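Local atomic coordinates of putative S-adenosylmethionine-dependent methyltransferase (Bacteroides thetaiotaomicron, PDB entry 1WYZ), a protein that probably transfers methyl groups from S-adenosylmethionine to an acceptor that remains unidentified, perhaps RNA as in relatives of the RsmI type. Residues S123-N134 against I226-K234; R151-Q160 against K180-R190. All blocks are in the same frame, centred on the assembly; numbering follows the deposited sequence.

Contact 1. Residues S123-N134 against I226-K234; sequences SIILSVMASGFN and IPCIFLLYK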
loop_
_atom_site.group_PDB
_atom_site.type_symbol
_atom_site.label_atom_id
_atom_site.label_comp_id
_atom_site.label_asym_id
_atom_site.label_seq_id
_atom_site.Cartn_x
_atom_site.Cartn_y
_atom_site.Cartn_z
ATOM N N SER A 123 3.466 -5.657 -0.381
ATOM C CA SER A 123 4.040 -6.042 -1.656
ATOM C C SER A 123 3.360 -5.233 -2.749
ATOM O O SER A 123 3.922 -5.035 -3.817
ATOM C CB SER A 123 3.842 -7.539 -1.897
ATOM O OG SER A 123 2.489 -7.888 -1.750
ATOM N N ILE A 124 2.149 -4.756 -2.478
ATOM C CA ILE A 124 1.441 -3.959 -3.461
ATOM C C ILE A 124 2.096 -2.592 -3.705
ATOM O O ILE A 124 2.440 -2.291 -4.847
ATOM C CB ILE A 124 -0.045 -3.790 -3.073
ATOM C CG1 ILE A 124 -0.799 -5.079 -3.384
ATOM C CG2 ILE A 124 -0.692 -2.656 -3.879
ATOM C CD1 ILE A 124 -0.540 -6.226 -2.410
ATOM N N ILE A 125 2.293 -1.775 -2.662
ATOM C CA ILE A 125 2.909 -0.454 -2.884
ATOM C C ILE A 125 4.417 -0.532 -3.132
ATOM O O ILE A 125 4.961 0.272 -3.884
ATOM C CB ILE A 125 2.675 0.550 -1.714
ATOM C CG1 ILE A 125 3.623 0.238 -0.563
ATOM C CG2 ILE A 125 1.220 0.496 -1.243
ATOM C CD1 ILE A 125 3.804 1.364 0.444
ATOM N N LEU A 126 5.092 -1.485 -2.492
ATOM C CA LEU A 126 6.525 -1.653 -2.696
ATOM C C LEU A 126 6.770 -1.971 -4.174
ATOM O O LEU A 126 7.721 -1.458 -4.783
ATOM C CB LEU A 126 7.066 -2.778 -1.804
ATOM C CG LEU A 126 7.230 -2.379 -0.328
ATOM C CD1 LEU A 126 7.476 -3.609 0.551
ATOM C CD2 LEU A 126 8.382 -1.370 -0.197
ATOM N N SER A 127 5.899 -2.802 -4.750
ATOM C CA SER A 127 6.005 -3.179 -6.167
ATOM C C SER A 127 5.810 -1.979 -7.062
ATOM O O SER A 127 6.619 -1.720 -7.944
ATOM C CB SER A 127 4.963 -4.240 -6.539
ATOM O OG SER A 127 5.398 -5.520 -6.130
ATOM N N VAL A 128 4.720 -1.257 -6.851
ATOM C CA VAL A 128 4.462 -0.075 -7.653
ATOM C C VAL A 128 5.709 0.792 -7.649
ATOM O O VAL A 128 6.138 1.278 -8.686
ATOM C CB VAL A 128 3.289 0.744 -7.085
ATOM C CG1 VAL A 128 3.210 2.097 -7.778
ATOM C CG2 VAL A 128 1.978 -0.028 -7.283
HETATM N N MSE A 129 6.292 0.958 -6.467
HETATM C CA MSE A 129 7.476 1.780 -6.300
HETATM C C MSE A 129 8.667 1.338 -7.130
HETATM O O MSE A 129 9.276 2.147 -7.838
HETATM C CB MSE A 129 7.874 1.826 -4.820
HETATM C CG MSE A 129 6.939 2.633 -3.916
HETATM SE SE MSE A 129 7.306 2.365 -2.020
HETATM C CE MSE A 129 9.189 2.856 -2.024
ATOM N N ALA A 130 8.991 0.053 -7.058
ATOM C CA ALA A 130 10.143 -0.460 -7.771
ATOM C C ALA A 130 9.928 -0.706 -9.242
ATOM O O ALA A 130 10.899 -0.939 -9.969
ATOM C CB ALA A 130 10.642 -1.737 -7.107
ATOM N N SER A 131 8.674 -0.675 -9.687
ATOM C CA SER A 131 8.394 -0.919 -11.098
ATOM C C SER A 131 8.591 0.339 -11.913
ATOM O O SER A 131 8.961 0.272 -13.082
ATOM C CB SER A 131 6.963 -1.437 -11.305
ATOM O OG SER A 131 5.985 -0.445 -11.020
ATOM N N GLY A 132 8.351 1.490 -11.297
ATOM C CA GLY A 132 8.490 2.738 -12.028
ATOM C C GLY A 132 7.210 3.039 -12.793
ATOM O O GLY A 132 7.160 3.946 -13.631
ATOM N N PHE A 133 6.171 2.257 -12.511
ATOM C CA PHE A 133 4.884 2.451 -13.155
ATOM C C PHE A 133 4.104 3.521 -12.401
ATOM O O PHE A 133 4.547 4.010 -11.353
ATOM C CB PHE A 133 4.078 1.153 -13.155
ATOM C CG PHE A 133 4.673 0.061 -14.010
ATOM C CD1 PHE A 133 5.452 0.377 -15.122
ATOM C CD2 PHE A 133 4.388 -1.284 -13.746
ATOM C CE1 PHE A 133 5.933 -0.633 -15.969
ATOM C CE2 PHE A 133 4.863 -2.299 -14.583
ATOM C CZ PHE A 133 5.639 -1.975 -15.700
ATOM N N ASN A 134 2.935 3.870 -12.937
ATOM C CA ASN A 134 2.064 4.887 -12.344
ATOM C C ASN A 134 1.701 4.568 -10.899
ATOM O O ASN A 134 1.057 3.555 -10.627
ATOM C CB ASN A 134 0.780 4.995 -13.154
ATOM C CG ASN A 134 -0.022 6.224 -12.807
ATOM O OD1 ASN A 134 0.023 6.714 -11.678
ATOM N ND2 ASN A 134 -0.772 6.727 -13.776
ATOM N N ILE A 226 8.626 -20.026 -6.126
ATOM C CA ILE A 226 8.272 -19.202 -4.963
ATOM C C ILE A 226 7.535 -17.926 -5.417
ATOM O O ILE A 226 7.909 -17.319 -6.422
ATOM C CB ILE A 226 9.540 -18.832 -4.158
ATOM C CG1 ILE A 226 9.868 -19.959 -3.168
ATOM C CG2 ILE A 226 9.354 -17.497 -3.453
ATOM C CD1 ILE A 226 8.816 -20.269 -2.070
ATOM N N PRO A 227 6.513 -17.483 -4.649
ATOM C CA PRO A 227 5.645 -16.310 -4.877
ATOM C C PRO A 227 6.177 -14.928 -5.274
ATOM O O PRO A 227 7.248 -14.499 -4.845
ATOM C CB PRO A 227 4.812 -16.248 -3.598
ATOM C CG PRO A 227 5.737 -16.769 -2.577
ATOM C CD PRO A 227 6.321 -17.981 -3.274
ATOM N N CYS A 228 5.377 -14.236 -6.089
ATOM C CA CYS A 228 5.695 -12.894 -6.592
ATOM C C CYS A 228 4.434 -12.155 -7.065
ATOM O O CYS A 228 3.348 -12.725 -7.086
ATOM C CB CYS A 228 6.678 -12.990 -7.759
ATOM S SG CYS A 228 6.049 -13.910 -9.168
ATOM N N ILE A 229 4.583 -10.887 -7.444
ATOM C CA ILE A 229 3.453 -10.082 -7.919
ATOM C C ILE A 229 3.729 -9.620 -9.341
ATOM O O ILE A 229 4.889 -9.500 -9.733
ATOM C CB ILE A 229 3.240 -8.800 -7.075
ATOM C CG1 ILE A 229 2.949 -9.155 -5.621
ATOM C CG2 ILE A 229 2.101 -7.977 -7.661
ATOM C CD1 ILE A 229 4.162 -9.606 -4.816
ATOM N N PHE A 230 2.674 -9.335 -10.102
ATOM C CA PHE A 230 2.852 -8.876 -11.472
ATOM C C PHE A 230 2.208 -7.514 -11.716
ATOM O O PHE A 230 1.115 -7.231 -11.223
ATOM C CB PHE A 230 2.282 -9.902 -12.451
ATOM C CG PHE A 230 2.985 -11.231 -12.413
ATOM C CD1 PHE A 230 4.333 -11.329 -12.745
ATOM C CD2 PHE A 230 2.303 -12.390 -12.028
ATOM C CE1 PHE A 230 5.001 -12.561 -12.691
ATOM C CE2 PHE A 230 2.962 -13.636 -11.971
ATOM C CZ PHE A 230 4.311 -13.713 -12.304
ATOM N N LEU A 231 2.891 -6.667 -12.481
ATOM C CA LEU A 231 2.370 -5.342 -12.799
ATOM C C LEU A 231 2.432 -5.051 -14.294
ATOM O O LEU A 231 3.480 -5.194 -14.913
ATOM C CB LEU A 231 3.148 -4.254 -12.061
ATOM C CG LEU A 231 3.207 -4.307 -10.536
ATOM C CD1 LEU A 231 4.215 -5.380 -10.112
ATOM C CD2 LEU A 231 3.613 -2.929 -9.977
ATOM N N LEU A 232 1.304 -4.631 -14.860
ATOM C CA LEU A 232 1.204 -4.295 -16.278
ATOM C C LEU A 232 1.017 -2.788 -16.466
ATOM O O LEU A 232 0.121 -2.193 -15.863
ATOM C CB LEU A 232 -0.002 -5.008 -16.918
ATOM C CG LEU A 232 -0.130 -6.531 -16.916
ATOM C CD1 LEU A 232 -1.367 -6.922 -17.696
ATOM C CD2 LEU A 232 1.103 -7.151 -17.556
ATOM N N TYR A 233 1.852 -2.173 -17.301
ATOM C CA TYR A 233 1.726 -0.742 -17.571
ATOM C C TYR A 233 2.135 -0.455 -19.014
ATOM O O TYR A 233 2.532 -1.379 -19.715
ATOM C CB TYR A 233 2.530 0.086 -16.575
ATOM C CG TYR A 233 2.035 1.509 -16.505
ATOM C CD1 TYR A 233 0.677 1.785 -16.344
ATOM C CD2 TYR A 233 2.911 2.579 -16.667
ATOM C CE1 TYR A 233 0.198 3.104 -16.360
ATOM C CE2 TYR A 233 2.456 3.891 -16.683
ATOM C CZ TYR A 233 1.101 4.154 -16.532
ATOM O OH TYR A 233 0.658 5.459 -16.570
ATOM N N LYS A 234 2.064 0.807 -19.447
ATOM C CA LYS A 234 2.315 1.159 -20.855
ATOM C C LYS A 234 3.662 1.292 -21.577
ATOM O O LYS A 234 3.842 0.647 -22.618
ATOM C CB LYS A 234 1.473 2.383 -21.224
ATOM C CG LYS A 234 1.443 3.489 -20.211
ATOM C CD LYS A 234 0.556 4.604 -20.743
ATOM C CE LYS A 234 0.421 5.755 -19.766
ATOM N NZ LYS A 234 -0.286 6.898 -20.410
#

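Contact 2. Residues R151-Q160 against K180-R190; sequences RAKKLKTLEQ and KMIEDILQNCR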
loop_
_atom_site.group_PDB
_atom_site.type_symbol
_atom_site.label_atom_id
_atom_site.label_comp_id
_atom_site.label_asym_id
_atom_site.label_seq_id
_atom_site.Cartn_x
_atom_site.Cartn_y
_atom_site.Cartn_z
ATOM N N ARG A 151 -8.868 -16.478 -18.303
ATOM C CA ARG A 151 -7.667 -15.806 -17.831
ATOM C C ARG A 151 -7.125 -14.892 -18.921
ATOM O O ARG A 151 -6.512 -13.863 -18.643
ATOM C CB ARG A 151 -6.612 -16.838 -17.426
ATOM C CG ARG A 151 -5.408 -16.232 -16.743
ATOM C CD ARG A 151 -4.845 -17.170 -15.708
ATOM N NE ARG A 151 -3.510 -17.626 -16.067
ATOM C CZ ARG A 151 -2.740 -18.362 -15.276
ATOM N NH1 ARG A 151 -3.174 -18.734 -14.076
ATOM N NH2 ARG A 151 -1.525 -18.706 -15.676
ATOM N N ALA A 152 -7.353 -15.278 -20.170
ATOM C CA ALA A 152 -6.910 -14.477 -21.298
ATOM C C ALA A 152 -7.837 -13.273 -21.399
ATOM O O ALA A 152 -7.406 -12.176 -21.734
ATOM C CB ALA A 152 -6.968 -15.296 -22.570
ATOM N N LYS A 153 -9.117 -13.491 -21.107
ATOM C CA LYS A 153 -10.091 -12.412 -21.156
ATOM C C LYS A 153 -9.676 -11.358 -20.148
ATOM O O LYS A 153 -9.596 -10.174 -20.466
ATOM C CB LYS A 153 -11.497 -12.912 -20.801
ATOM C CG LYS A 153 -12.253 -13.600 -21.935
ATOM C CD LYS A 153 -13.742 -13.729 -21.610
ATOM C CE LYS A 153 -14.426 -12.363 -21.513
ATOM N NZ LYS A 153 -14.532 -11.676 -22.832
ATOM N N LYS A 154 -9.402 -11.812 -18.931
ATOM C CA LYS A 154 -9.011 -10.924 -17.846
ATOM C C LYS A 154 -7.756 -10.120 -18.186
ATOM O O LYS A 154 -7.780 -8.890 -18.128
ATOM C CB LYS A 154 -8.810 -11.732 -16.554
ATOM C CG LYS A 154 -8.759 -10.904 -15.281
ATOM C CD LYS A 154 -9.984 -10.019 -15.160
ATOM C CE LYS A 154 -10.124 -9.490 -13.749
ATOM N NZ LYS A 154 -8.867 -8.824 -13.327
ATOM N N LEU A 155 -6.670 -10.805 -18.546
ATOM C CA LEU A 155 -5.416 -10.130 -18.906
ATOM C C LEU A 155 -5.676 -9.093 -19.992
ATOM O O LEU A 155 -5.175 -7.971 -19.932
ATOM C CB LEU A 155 -4.381 -11.142 -19.423
ATOM C CG LEU A 155 -3.882 -12.229 -18.462
ATOM C CD1 LEU A 155 -3.177 -13.342 -19.232
ATOM C CD2 LEU A 155 -2.957 -11.597 -17.432
ATOM N N LYS A 156 -6.474 -9.480 -20.980
ATOM C CA LYS A 156 -6.803 -8.611 -22.102
ATOM C C LYS A 156 -7.546 -7.344 -21.654
ATOM O O LYS A 156 -7.288 -6.256 -22.168
ATOM C CB LYS A 156 -7.652 -9.394 -23.106
ATOM C CG LYS A 156 -7.479 -8.970 -24.550
ATOM C CD LYS A 156 -6.122 -9.384 -25.102
ATOM C CE LYS A 156 -5.994 -9.009 -26.582
ATOM N NZ LYS A 156 -4.626 -9.268 -27.117
ATOM N N THR A 157 -8.457 -7.495 -20.689
ATOM C CA THR A 157 -9.243 -6.374 -20.177
ATOM C C THR A 157 -8.388 -5.481 -19.298
ATOM O O THR A 157 -8.472 -4.254 -19.377
ATOM C CB THR A 157 -10.466 -6.853 -19.350
ATOM O OG1 THR A 157 -11.233 -7.789 -20.116
ATOM C CG2 THR A 157 -11.363 -5.679 -19.001
ATOM N N LEU A 158 -7.573 -6.092 -18.446
ATOM C CA LEU A 158 -6.692 -5.317 -17.579
ATOM C C LEU A 158 -5.844 -4.436 -18.479
ATOM O O LEU A 158 -5.772 -3.214 -18.291
ATOM C CB LEU A 158 -5.786 -6.244 -16.771
ATOM C CG LEU A 158 -6.106 -6.537 -15.305
ATOM C CD1 LEU A 158 -7.604 -6.587 -15.058
ATOM C CD2 LEU A 158 -5.462 -7.864 -14.934
ATOM N N GLU A 159 -5.231 -5.073 -19.478
ATOM C CA GLU A 159 -4.364 -4.388 -20.434
ATOM C C GLU A 159 -5.076 -3.220 -21.120
ATOM O O GLU A 159 -4.513 -2.130 -21.244
ATOM C CB GLU A 159 -3.832 -5.387 -21.471
ATOM C CG GLU A 159 -2.822 -4.789 -22.448
ATOM C CD GLU A 159 -2.147 -5.832 -23.338
ATOM O OE1 GLU A 159 -2.847 -6.744 -23.838
ATOM O OE2 GLU A 159 -0.915 -5.727 -23.553
ATOM N N GLN A 160 -6.317 -3.436 -21.547
ATOM C CA GLN A 160 -7.058 -2.366 -22.205
ATOM C C GLN A 160 -7.251 -1.195 -21.232
ATOM O O GLN A 160 -7.102 -0.031 -21.614
ATOM C CB GLN A 160 -8.407 -2.887 -22.732
ATOM C CG GLN A 160 -8.264 -3.768 -23.982
ATOM C CD GLN A 160 -9.549 -4.495 -24.362
ATOM O OE1 GLN A 160 -10.182 -5.134 -23.519
ATOM N NE2 GLN A 160 -9.932 -4.411 -25.633
ATOM N N LYS A 180 3.551 -20.628 -15.472
ATOM C CA LYS A 180 2.442 -20.777 -16.405
ATOM C C LYS A 180 1.787 -19.422 -16.661
ATOM O O LYS A 180 1.212 -19.189 -17.726
ATOM C CB LYS A 180 1.407 -21.773 -15.868
ATOM C CG LYS A 180 0.280 -22.087 -16.858
ATOM C CD LYS A 180 0.810 -22.738 -18.131
ATOM C CE LYS A 180 -0.313 -23.047 -19.112
ATOM N NZ LYS A 180 -0.957 -21.811 -19.636
HETATM N N MSE A 181 1.884 -18.531 -15.678
HETATM C CA MSE A 181 1.311 -17.194 -15.804
HETATM C C MSE A 181 2.137 -16.344 -16.769
HETATM O O MSE A 181 1.581 -15.776 -17.706
HETATM C CB MSE A 181 1.230 -16.507 -14.438
HETATM C CG MSE A 181 0.748 -15.053 -14.500
HETATM SE SE MSE A 181 -1.140 -14.819 -14.952
HETATM C CE MSE A 181 -1.036 -14.698 -16.868
ATOM N N ILE A 182 3.452 -16.264 -16.564
ATOM C CA ILE A 182 4.272 -15.469 -17.470
ATOM C C ILE A 182 4.043 -15.921 -18.911
ATOM O O ILE A 182 4.009 -15.100 -19.831
ATOM C CB ILE A 182 5.796 -15.540 -17.119
ATOM C CG1 ILE A 182 6.273 -16.995 -17.060
ATOM C CG2 ILE A 182 6.067 -14.819 -15.801
ATOM C CD1 ILE A 182 6.664 -17.580 -18.401
ATOM N N GLU A 183 3.865 -17.224 -19.104
ATOM C CA GLU A 183 3.613 -17.765 -20.432
ATOM C C GLU A 183 2.316 -17.155 -20.929
ATOM O O GLU A 183 2.226 -16.745 -22.080
ATOM C CB GLU A 183 3.484 -19.296 -20.391
ATOM C CG GLU A 183 3.004 -19.927 -21.698
ATOM C CD GLU A 183 4.057 -19.902 -22.803
ATOM O OE1 GLU A 183 4.935 -19.005 -22.779
ATOM O OE2 GLU A 183 3.993 -20.774 -23.703
ATOM N N ASP A 184 1.315 -17.085 -20.056
ATOM C CA ASP A 184 0.025 -16.507 -20.438
ATOM C C ASP A 184 0.074 -15.002 -20.743
ATOM O O ASP A 184 -0.576 -14.534 -21.689
ATOM C CB ASP A 184 -1.034 -16.769 -19.362
ATOM C CG ASP A 184 -1.543 -18.195 -19.383
ATOM O OD1 ASP A 184 -1.776 -18.725 -20.486
ATOM O OD2 ASP A 184 -1.719 -18.782 -18.294
ATOM N N ILE A 185 0.840 -14.256 -19.952
ATOM C CA ILE A 185 0.953 -12.821 -20.151
ATOM C C ILE A 185 1.552 -12.485 -21.516
ATOM O O ILE A 185 1.036 -11.621 -22.235
ATOM C CB ILE A 185 1.800 -12.180 -19.023
ATOM C CG1 ILE A 185 1.111 -12.433 -17.681
ATOM C CG2 ILE A 185 1.966 -10.674 -19.263
ATOM C CD1 ILE A 185 0.001 -11.510 -17.302
ATOM N N LEU A 186 2.616 -13.192 -21.885
ATOM C CA LEU A 186 3.293 -12.949 -23.155
ATOM C C LEU A 186 2.585 -13.516 -24.384
ATOM O O LEU A 186 2.923 -13.172 -25.522
ATOM C CB LEU A 186 4.731 -13.464 -23.078
ATOM C CG LEU A 186 4.948 -14.936 -22.721
ATOM C CD1 LEU A 186 4.767 -15.802 -23.968
ATOM C CD2 LEU A 186 6.359 -15.110 -22.148
ATOM N N GLN A 187 1.603 -14.382 -24.166
ATOM C CA GLN A 187 0.852 -14.927 -25.285
ATOM C C GLN A 187 -0.311 -13.996 -25.608
ATOM O O GLN A 187 -0.567 -13.692 -26.772
ATOM C CB GLN A 187 0.309 -16.319 -24.962
ATOM C CG GLN A 187 1.381 -17.372 -24.835
ATOM C CD GLN A 187 2.158 -17.531 -26.113
ATOM O OE1 GLN A 187 3.302 -17.977 -26.103
ATOM N NE2 GLN A 187 1.537 -17.172 -27.232
ATOM N N ASN A 188 -0.990 -13.520 -24.567
ATOM C CA ASN A 188 -2.153 -12.644 -24.726
ATOM C C ASN A 188 -1.926 -11.131 -24.724
ATOM O O ASN A 188 -2.754 -10.384 -25.249
ATOM C CB ASN A 188 -3.192 -12.976 -23.652
ATOM C CG ASN A 188 -3.474 -14.457 -23.559
ATOM O OD1 ASN A 188 -2.809 -15.182 -22.813
ATOM N ND2 ASN A 188 -4.448 -14.924 -24.332
ATOM N N CYS A 189 -0.824 -10.671 -24.142
ATOM C CA CYS A 189 -0.567 -9.237 -24.082
ATOM C C CYS A 189 0.214 -8.701 -25.267
ATOM O O CYS A 189 0.882 -9.459 -25.976
ATOM C CB CYS A 189 0.145 -8.888 -22.777
ATOM S SG CYS A 189 -0.930 -9.090 -21.313
ATOM N N ARG A 190 0.115 -7.386 -25.479
ATOM C CA ARG A 190 0.797 -6.724 -26.585
ATOM C C ARG A 190 2.294 -6.753 -26.386
ATOM O O ARG A 190 2.779 -6.827 -25.262
ATOM C CB ARG A 190 0.386 -5.251 -26.699
ATOM C CG ARG A 190 -1.076 -4.970 -26.970
ATOM C CD ARG A 190 -1.222 -3.515 -27.375
ATOM N NE ARG A 190 -2.589 -3.043 -27.191
ATOM C CZ ARG A 190 -3.206 -3.008 -26.014
ATOM N NH1 ARG A 190 -2.567 -3.418 -24.926
ATOM N NH2 ARG A 190 -4.455 -2.564 -25.921
#

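Contact 1. Residues S123-N134 against I226-K234
F133 turns its ring beside its own backbone N (chi1 -67°), while Y233 carries CG anti to the backbone N (chi1 -159°), and the two side chains slide past each other in opposite directions. The contact is a helix-on-sheet packing in the C-terminal α/β domain of this putative RsmI-like methyltransferase: helix 123-131 and the loop after it cover one face of strand 228-233, a central strand of the mixed sheet. Y233 CB sits over the middle of the F133 ring in a CH-pi contact, 3.3 Å from the ring centroid and 14° off the normal. At the edge of the same ring, F133 CE2 approaches L231 O at 3.2 Å. Y233 thus covers one face of the ring and L231, two residues earlier on the strand, borders its edge.

Further back along the helix, L231 spreads its two methyls against S127 and S131: CD1 lies 3.8 Å from S127 CB and CD2 3.6 Å from S131 OG. At the start of the helix, S123 CB meets I229 CD1 at 3.6 Å. The hydroxyls of S127 and S131 are bonded within their own segment, which suits them to this apolar surface. S127 OG donates to S123 O (2.8 Å), a carbonyl also bonded by S127 N, and S131 OG donates to V128 O. The flank formed by I125, L126, M129 and A130 packs instead on the second subunit.

G132, with positive phi, ends the helix and leads into F133 and N134. N134 OD1 is held by Q136 N, while N134 ND2 makes a weak bond to Y233 OH at 3.4 Å. In the ST turn just before, F133 N donates to S131 OG at 3.1 Å.

Contact 2. Residues R151-Q160 against K180-R190
L155 projects as a knob into a hole formed by M181, D184, I185 and N188, at the centre of a helix-helix contact in the C-terminal α/β domain. Its CD1 meets the methyl CE of selenomethionine M181 tip to tip at 3.5 Å, and L155 CD1 also comes within 3.8 Å of D184 O. I185 closes the hole beside L155, and C189 SG lies near L155 CB. The two helical segments cross at -60°, consistent with a short apolar patch with polar groups at its two ends.

At one end R151 reaches over M181, whose selenium lies 3.7 Å above one face of the guanidinium plane. R151 NH2 forms a salt bridge with D184 OD2 (2.6 Å), using the anti lone pair of that oxygen, with a weak second bond from NE. The carboxylate stands nearly perpendicular to the guanidinium. K180 NZ joins from within its own helix, 3.3 Å from D184 OD1, so that D184 faces two positive charges, which would probably favour its ionised form. R151 NH1 in turn pairs with E173.

At the other end E159 extends from CG, anti to the backbone N (chi1 -175°), to the chain just beyond the second helix. Its OE2 accepts from R190 N at 2.7 Å through the syn lone pair, and also bonds T193 OG1. Alongside, K156 NZ donates to N188 O (2.9 Å), a carbonyl in the last turn of the helix.

The pair packs on strand 168-173, with F171 touching L155, M181 and I185; helix 150-165 also rests L158 on H141 of strand 138-143, whereas helix 178-188 extends over F230 and L232 of strand 228-233.

How the contacts relate
After the N-terminal parallel sheet ends at strand 115-117, the chain enters helix 123-131, the first half of contact 1. It then runs through strand 138-143, helix 150-165 and strand 168-173, a beta-alpha-beta crossover, and into helix 178-188, where contact 2 closes a short loop. Strands 194-199 and 207-212 follow before strand 228-233 returns to helix 123-131 and closes the much longer loop of contact 1, which encloses that of contact 2 entirely. The two contacts flank the mixed sheet on opposite faces. Strand 228-233 joins them: F230 packs on M181 and I182, and L232 on I185 and C189, on the face turned from helix 123-131.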